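Local coordinates for aldehyde dehydrogenase 12 (Zea mays, PDB 6D97), which probably catalyses the NAD-dependent oxidation of L-glutamate gamma-semialdehyde to glutamate, the last step of proline catabolism in plants, at residues 379-384 with 426-431; 27-32 with 127-132. All blocks are in the same frame, centred on the assembly; numbering follows the deposited sequence.

Contact 1 of 2, residues 379-384 with 426-431; sequences NNLLKI and FELVTK
Leu-428 reaches from the last turn of helix 425-429 to the C-terminal end of helix 371-382, where its two methyls meet Asn-380 and its branch carbon meets Leu-381. With CG anti to the backbone N (chi1 179°), the leucine extends toward the other helix. Leu-428 CD2 lies 3.5 Å from the carbonyl oxygen Asn-380 O, a van der Waals approach of a methyl to a backbone carbonyl, and 3.9 Å from Asn-380 CB; Leu-428 CD1 packs against the same CB. Leu-381 starts out alongside, its CB directed neither at nor away from helix 425-429, but its outer end swings in. A single methyl, Leu-381 CD2, does the touching: it lies 3.8 Å from Leu-428 CG, the two leucines slanting past each other, and 3.7 Å from Val-429 CG2, with the valine set nearly at a right angle to it. Ile-384, three residues on from Leu-381, brings its CD1 to both partners, 4.2 Å from Leu-428 CD2 and equally far from Val-429 CG2. No hydrogen bond links the two segments; the contact is van der Waals packing, mostly between apolar side chains. The amide of Asn-380 turns to its own segment instead, where OD1 accepts from Lys-383 NZ. Leu-381 also rests on Phe-437 and Val-439 of strand 437-443, while Ile-384 and Val-429 touch helix 417-420, which places this packing against the seven-stranded mixed sheet.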
loop_
_atom_site.group_PDB
_atom_site.type_symbol
_atom_site.label_atom_id
_atom_site.label_comp_id
_atom_site.label_asym_id
_atom_site.label_seq_id
_atom_site.Cartn_x
_atom_site.Cartn_y
_atom_site.Cartn_z
ATOM N N ASN A 379 12.811 -37.046 32.868
ATOM C CA ASN A 379 13.568 -37.330 34.081
ATOM C C ASN A 379 14.609 -36.250 34.355
ATOM O O ASN A 379 14.854 -35.901 35.518
ATOM C CB ASN A 379 14.224 -38.711 33.980
ATOM C CG ASN A 379 13.220 -39.843 34.097
ATOM O OD1 ASN A 379 12.254 -39.745 34.859
ATOM N ND2 ASN A 379 13.437 -40.916 33.348
ATOM N N ASN A 380 15.242 -35.719 33.306
ATOM C CA ASN A 380 16.181 -34.620 33.495
ATOM C C ASN A 380 15.489 -33.403 34.097
ATOM O O ASN A 380 16.052 -32.729 34.968
ATOM C CB ASN A 380 16.844 -34.253 32.169
ATOM C CG ASN A 380 17.879 -35.265 31.736
ATOM O OD1 ASN A 380 18.403 -36.021 32.553
ATOM N ND2 ASN A 380 18.190 -35.277 30.446
ATOM N N LEU A 381 14.267 -33.106 33.645
ATOM C CA LEU A 381 13.514 -32.002 34.228
ATOM C C LEU A 381 13.151 -32.287 35.679
ATOM O O LEU A 381 13.171 -31.384 36.523
ATOM C CB LEU A 381 12.252 -31.731 33.407
ATOM C CG LEU A 381 12.461 -31.129 32.018
ATOM C CD1 LEU A 381 11.171 -31.135 31.227
ATOM C CD2 LEU A 381 12.982 -29.716 32.155
ATOM N N LEU A 382 12.824 -33.543 35.992
ATOM C CA LEU A 382 12.396 -33.898 37.339
ATOM C C LEU A 382 13.517 -33.806 38.364
ATOM O O LEU A 382 13.231 -33.831 39.566
ATOM C CB LEU A 382 11.797 -35.304 37.345
ATOM C CG LEU A 382 10.436 -35.399 36.655
ATOM C CD1 LEU A 382 9.954 -36.841 36.588
ATOM C CD2 LEU A 382 9.419 -34.525 37.367
ATOM N N LYS A 383 14.775 -33.698 37.929
ATOM C CA LYS A 383 15.862 -33.443 38.868
ATOM C C LYS A 383 15.776 -32.050 39.474
ATOM O O LYS A 383 16.435 -31.782 40.485
ATOM C CB LYS A 383 17.214 -33.619 38.172
ATOM C CG LYS A 383 17.490 -35.032 37.686
ATOM C CD LYS A 383 18.713 -35.080 36.785
ATOM C CE LYS A 383 19.003 -36.502 36.337
ATOM N NZ LYS A 383 20.088 -36.551 35.316
ATOM N N ILE A 384 14.978 -31.167 38.885
ATOM C CA ILE A 384 14.887 -29.779 39.320
ATOM C C ILE A 384 13.978 -29.687 40.538
ATOM O O ILE A 384 12.919 -30.323 40.594
ATOM C CB ILE A 384 14.382 -28.900 38.163
ATOM C CG1 ILE A 384 15.368 -28.966 36.993
ATOM C CG2 ILE A 384 14.166 -27.473 38.627
ATOM C CD1 ILE A 384 14.804 -28.464 35.682
ATOM N N PHE A 426 17.514 -23.468 32.466
ATOM C CA PHE A 426 16.821 -22.765 31.392
ATOM C C PHE A 426 17.004 -23.473 30.052
ATOM O O PHE A 426 16.034 -23.715 29.325
ATOM C CB PHE A 426 17.309 -21.319 31.300
ATOM C CG PHE A 426 16.578 -20.512 30.269
ATOM C CD1 PHE A 426 15.358 -19.928 30.572
ATOM C CD2 PHE A 426 17.082 -20.377 28.983
ATOM C CE1 PHE A 426 14.667 -19.204 29.627
ATOM C CE2 PHE A 426 16.392 -19.654 28.029
ATOM C CZ PHE A 426 15.182 -19.067 28.353
ATOM N N GLU A 427 18.253 -23.793 29.698
ATOM C CA GLU A 427 18.522 -24.468 28.430
ATOM C C GLU A 427 17.815 -25.823 28.358
ATOM O O GLU A 427 17.316 -26.207 27.290
ATOM C CB GLU A 427 20.035 -24.654 28.238
ATOM C CG GLU A 427 20.853 -23.376 28.033
ATOM C CD GLU A 427 20.937 -22.529 29.277
ATOM O OE1 GLU A 427 20.749 -23.068 30.373
ATOM O OE2 GLU A 427 21.168 -21.317 29.175
ATOM N N LEU A 428 17.736 -26.547 29.469
ATOM C CA LEU A 428 16.984 -27.799 29.503
ATOM C C LEU A 428 15.479 -27.554 29.356
ATOM O O LEU A 428 14.805 -28.234 28.566
ATOM C CB LEU A 428 17.285 -28.549 30.807
ATOM C CG LEU A 428 16.558 -29.875 31.021
ATOM C CD1 LEU A 428 17.034 -30.903 30.022
ATOM C CD2 LEU A 428 16.739 -30.360 32.451
ATOM N N VAL A 429 14.922 -26.601 30.119
ATOM C CA VAL A 429 13.473 -26.356 30.119
ATOM C C VAL A 429 13.016 -25.856 28.752
ATOM O O VAL A 429 11.961 -26.272 28.242
ATOM C CB VAL A 429 13.101 -25.372 31.259
ATOM C CG1 VAL A 429 11.728 -24.711 31.026
ATOM C CG2 VAL A 429 13.149 -26.084 32.606
ATOM N N THR A 430 13.787 -24.970 28.122
ATOM C CA THR A 430 13.427 -24.387 26.832
ATOM C C THR A 430 13.893 -25.249 25.650
ATOM O O THR A 430 13.948 -24.756 24.517
ATOM C CB THR A 430 13.985 -22.976 26.721
ATOM O OG1 THR A 430 15.410 -23.026 26.719
ATOM C CG2 THR A 430 13.506 -22.104 27.912
ATOM N N LYS A 431 14.224 -26.511 25.877
ATOM C CA LYS A 431 14.615 -27.395 24.787
ATOM C C LYS A 431 13.368 -27.878 24.051
ATOM O O LYS A 431 12.419 -28.353 24.681
ATOM C CB LYS A 431 15.413 -28.576 25.345
ATOM C CG LYS A 431 15.821 -29.628 24.343
ATOM C CD LYS A 431 16.210 -30.895 25.076
ATOM C CE LYS A 431 16.640 -31.972 24.118
ATOM N NZ LYS A 431 18.099 -31.930 23.854
#

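Contact 2 of 2, residues 27-32 with 127-132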
loop_
_atom_site.group_PDB
_atom_site.type_symbol
_atom_site.label_atom_id
_atom_site.label_comp_id
_atom_site.label_asym_id
_atom_site.label_seq_id
_atom_site.Cartn_x
_atom_site.Cartn_y
_atom_site.Cartn_z
ATOM N N PRO A 27 -8.576 -40.633 -7.132
ATOM C CA PRO A 27 -8.658 -39.668 -8.237
ATOM C C PRO A 27 -7.805 -40.069 -9.430
ATOM O O PRO A 27 -6.909 -40.911 -9.341
ATOM C CB PRO A 27 -8.137 -38.371 -7.607
ATOM C CG PRO A 27 -8.370 -38.554 -6.142
ATOM C CD PRO A 27 -8.106 -40.002 -5.891
ATOM N N SER A 28 -8.089 -39.407 -10.556
ATOM C CA SER A 28 -7.467 -39.759 -11.831
ATOM C C SER A 28 -5.956 -39.564 -11.795
ATOM O O SER A 28 -5.200 -40.414 -12.282
ATOM C CB SER A 28 -8.092 -38.927 -12.954
ATOM O OG SER A 28 -7.241 -38.853 -14.082
ATOM N N PHE A 29 -5.495 -38.460 -11.211
ATOM C CA PHE A 29 -4.067 -38.177 -11.193
ATOM C C PHE A 29 -3.299 -39.126 -10.284
ATOM O O PHE A 29 -2.067 -39.185 -10.370
ATOM C CB PHE A 29 -3.827 -36.739 -10.746
ATOM C CG PHE A 29 -4.343 -36.442 -9.367
ATOM C CD1 PHE A 29 -3.570 -36.722 -8.252
ATOM C CD2 PHE A 29 -5.597 -35.881 -9.183
ATOM C CE1 PHE A 29 -4.035 -36.456 -6.984
ATOM C CE2 PHE A 29 -6.069 -35.608 -7.912
ATOM C CZ PHE A 29 -5.285 -35.897 -6.810
ATOM N N ALA A 30 -3.993 -39.853 -9.414
ATOM C CA ALA A 30 -3.321 -40.596 -8.361
ATOM C C ALA A 30 -2.665 -41.857 -8.903
ATOM O O ALA A 30 -3.195 -42.527 -9.795
ATOM C CB ALA A 30 -4.315 -40.955 -7.256
ATOM N N THR A 31 -1.490 -42.169 -8.362
ATOM C CA THR A 31 -0.826 -43.446 -8.586
ATOM C C THR A 31 -0.788 -44.292 -7.322
ATOM O O THR A 31 -0.110 -45.323 -7.296
ATOM C CB THR A 31 0.594 -43.230 -9.118
ATOM O OG1 THR A 31 1.342 -42.426 -8.196
ATOM C CG2 THR A 31 0.557 -42.541 -10.473
ATOM N N VAL A 32 -1.507 -43.884 -6.279
ATOM C CA VAL A 32 -1.483 -44.563 -4.992
ATOM C C VAL A 32 -2.878 -44.532 -4.386
ATOM O O VAL A 32 -3.641 -43.584 -4.586
ATOM C CB VAL A 32 -0.450 -43.926 -4.034
ATOM C CG1 VAL A 32 -0.859 -42.505 -3.659
ATOM C CG2 VAL A 32 -0.262 -44.772 -2.787
ATOM N N LEU A 127 -10.187 -34.193 -1.428
ATOM C CA LEU A 127 -9.905 -33.833 -0.042
ATOM C C LEU A 127 -9.624 -35.075 0.788
ATOM O O LEU A 127 -8.601 -35.164 1.478
ATOM C CB LEU A 127 -11.088 -33.064 0.557
ATOM C CG LEU A 127 -11.376 -31.594 0.254
ATOM C CD1 LEU A 127 -12.777 -31.237 0.719
ATOM C CD2 LEU A 127 -10.356 -30.696 0.930
ATOM N N ASP A 128 -10.528 -36.052 0.723
ATOM C CA ASP A 128 -10.372 -37.266 1.511
ATOM C C ASP A 128 -9.122 -38.037 1.102
ATOM O O ASP A 128 -8.407 -38.571 1.958
ATOM C CB ASP A 128 -11.624 -38.127 1.362
ATOM C CG ASP A 128 -11.558 -39.389 2.181
ATOM O OD1 ASP A 128 -11.602 -39.294 3.424
ATOM O OD2 ASP A 128 -11.461 -40.476 1.580
ATOM N N PHE A 129 -8.842 -38.097 -0.201
ATOM C CA PHE A 129 -7.640 -38.768 -0.685
ATOM C C PHE A 129 -6.388 -38.186 -0.042
ATOM O O PHE A 129 -5.557 -38.916 0.508
ATOM C CB PHE A 129 -7.568 -38.657 -2.210
ATOM C CG PHE A 129 -6.249 -39.071 -2.791
ATOM C CD1 PHE A 129 -5.997 -40.397 -3.097
ATOM C CD2 PHE A 129 -5.265 -38.127 -3.050
ATOM C CE1 PHE A 129 -4.785 -40.783 -3.638
ATOM C CE2 PHE A 129 -4.050 -38.504 -3.589
ATOM C CZ PHE A 129 -3.809 -39.835 -3.886
ATOM N N PHE A 130 -6.246 -36.859 -0.089
ATOM C CA PHE A 130 -5.043 -36.232 0.447
ATOM C C PHE A 130 -5.004 -36.306 1.969
ATOM O O PHE A 130 -3.934 -36.493 2.556
ATOM C CB PHE A 130 -4.947 -34.785 -0.033
ATOM C CG PHE A 130 -4.270 -34.641 -1.366
ATOM C CD1 PHE A 130 -2.904 -34.846 -1.486
ATOM C CD2 PHE A 130 -4.999 -34.315 -2.499
ATOM C CE1 PHE A 130 -2.274 -34.717 -2.706
ATOM C CE2 PHE A 130 -4.375 -34.180 -3.722
ATOM C CZ PHE A 130 -3.012 -34.385 -3.826
ATOM N N ALA A 131 -6.158 -36.163 2.627
ATOM C CA ALA A 131 -6.192 -36.288 4.080
ATOM C C ALA A 131 -5.754 -37.679 4.522
ATOM O O ALA A 131 -4.974 -37.822 5.469
ATOM C CB ALA A 131 -7.593 -35.976 4.600
ATOM N N LYS A 132 -6.242 -38.717 3.838
ATOM C CA LYS A 132 -5.862 -40.079 4.193
ATOM C C LYS A 132 -4.396 -40.344 3.887
ATOM O O LYS A 132 -3.703 -40.983 4.683
ATOM C CB LYS A 132 -6.742 -41.084 3.454
ATOM C CG LYS A 132 -7.773 -41.765 4.330
ATOM C CD LYS A 132 -9.172 -41.355 3.926
ATOM C CE LYS A 132 -10.216 -42.186 4.654
ATOM N NZ LYS A 132 -11.462 -42.342 3.856
#
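Phe-129 projects from helix 124-137 against a type I beta turn, Pro-27 to Ala-30, and forms an aromatic cluster with Phe-29 and Phe-130. Its CG stands anti to the backbone N (chi1 169°), which carries the ring out to the N-terminal loop. At the root, CB and CG pack against the ring of Pro-27; one atom further, Phe-129 CD1 comes within 3.5 Å of Pro-27 CD. On the other branch Phe-129 CE2 lies 4.0 Å from Phe-29 CE1, part of an offset edge-to-face pair in which the edge of Phe-29 is directed at the face of Phe-129, the planes at 89°. The tip, Phe-129 CZ, meets Ala-30 CB at 3.6 Å and Val-32 CG1 at 4.0 Å. Phe-29 also reaches Phe-130, Phe-29 CZ lying 3.6 Å from Phe-130 CE2, but there the planes are only 20° apart and the rings, slid past one another, barely overlap. Beyond the cluster, Phe-29 touches Leu-237, so the loop lies against helices 124-137 and 229-240, and Phe-130 continues the packing to Val-149 of helix 142-157. Phe-129 CE1, on the same side of the ring as CD1, has the backbone oxygen Val-32 O at the ring edge, close to its plane, 3.2 Å away.

In the fold
From the N terminus, contact 2 comes first: the loop 27-32, ahead of strand 43-49, meets helix 124-137 and closes a loop of 94 residues that includes the four-stranded mixed sheet and helices 83-90 and 105-121. The chain then builds the five-stranded parallel sheet and the first two strands of the seven-stranded one before contact 1 closes a shorter loop of 41 residues, holding strands 388-391 and 411-414 between helices 371-382 and 425-429. The two loops lie in series, neither nested nor crossed. The centres of contact 1 and contact 2 are about 43 Å apart, and the nearest atoms of contact 1 and contact 2 about 28 Å apart. Contact 2 joins the N-terminal loop to helix 124-137, and contact 1 joins helix ends beside the seven-stranded sheet.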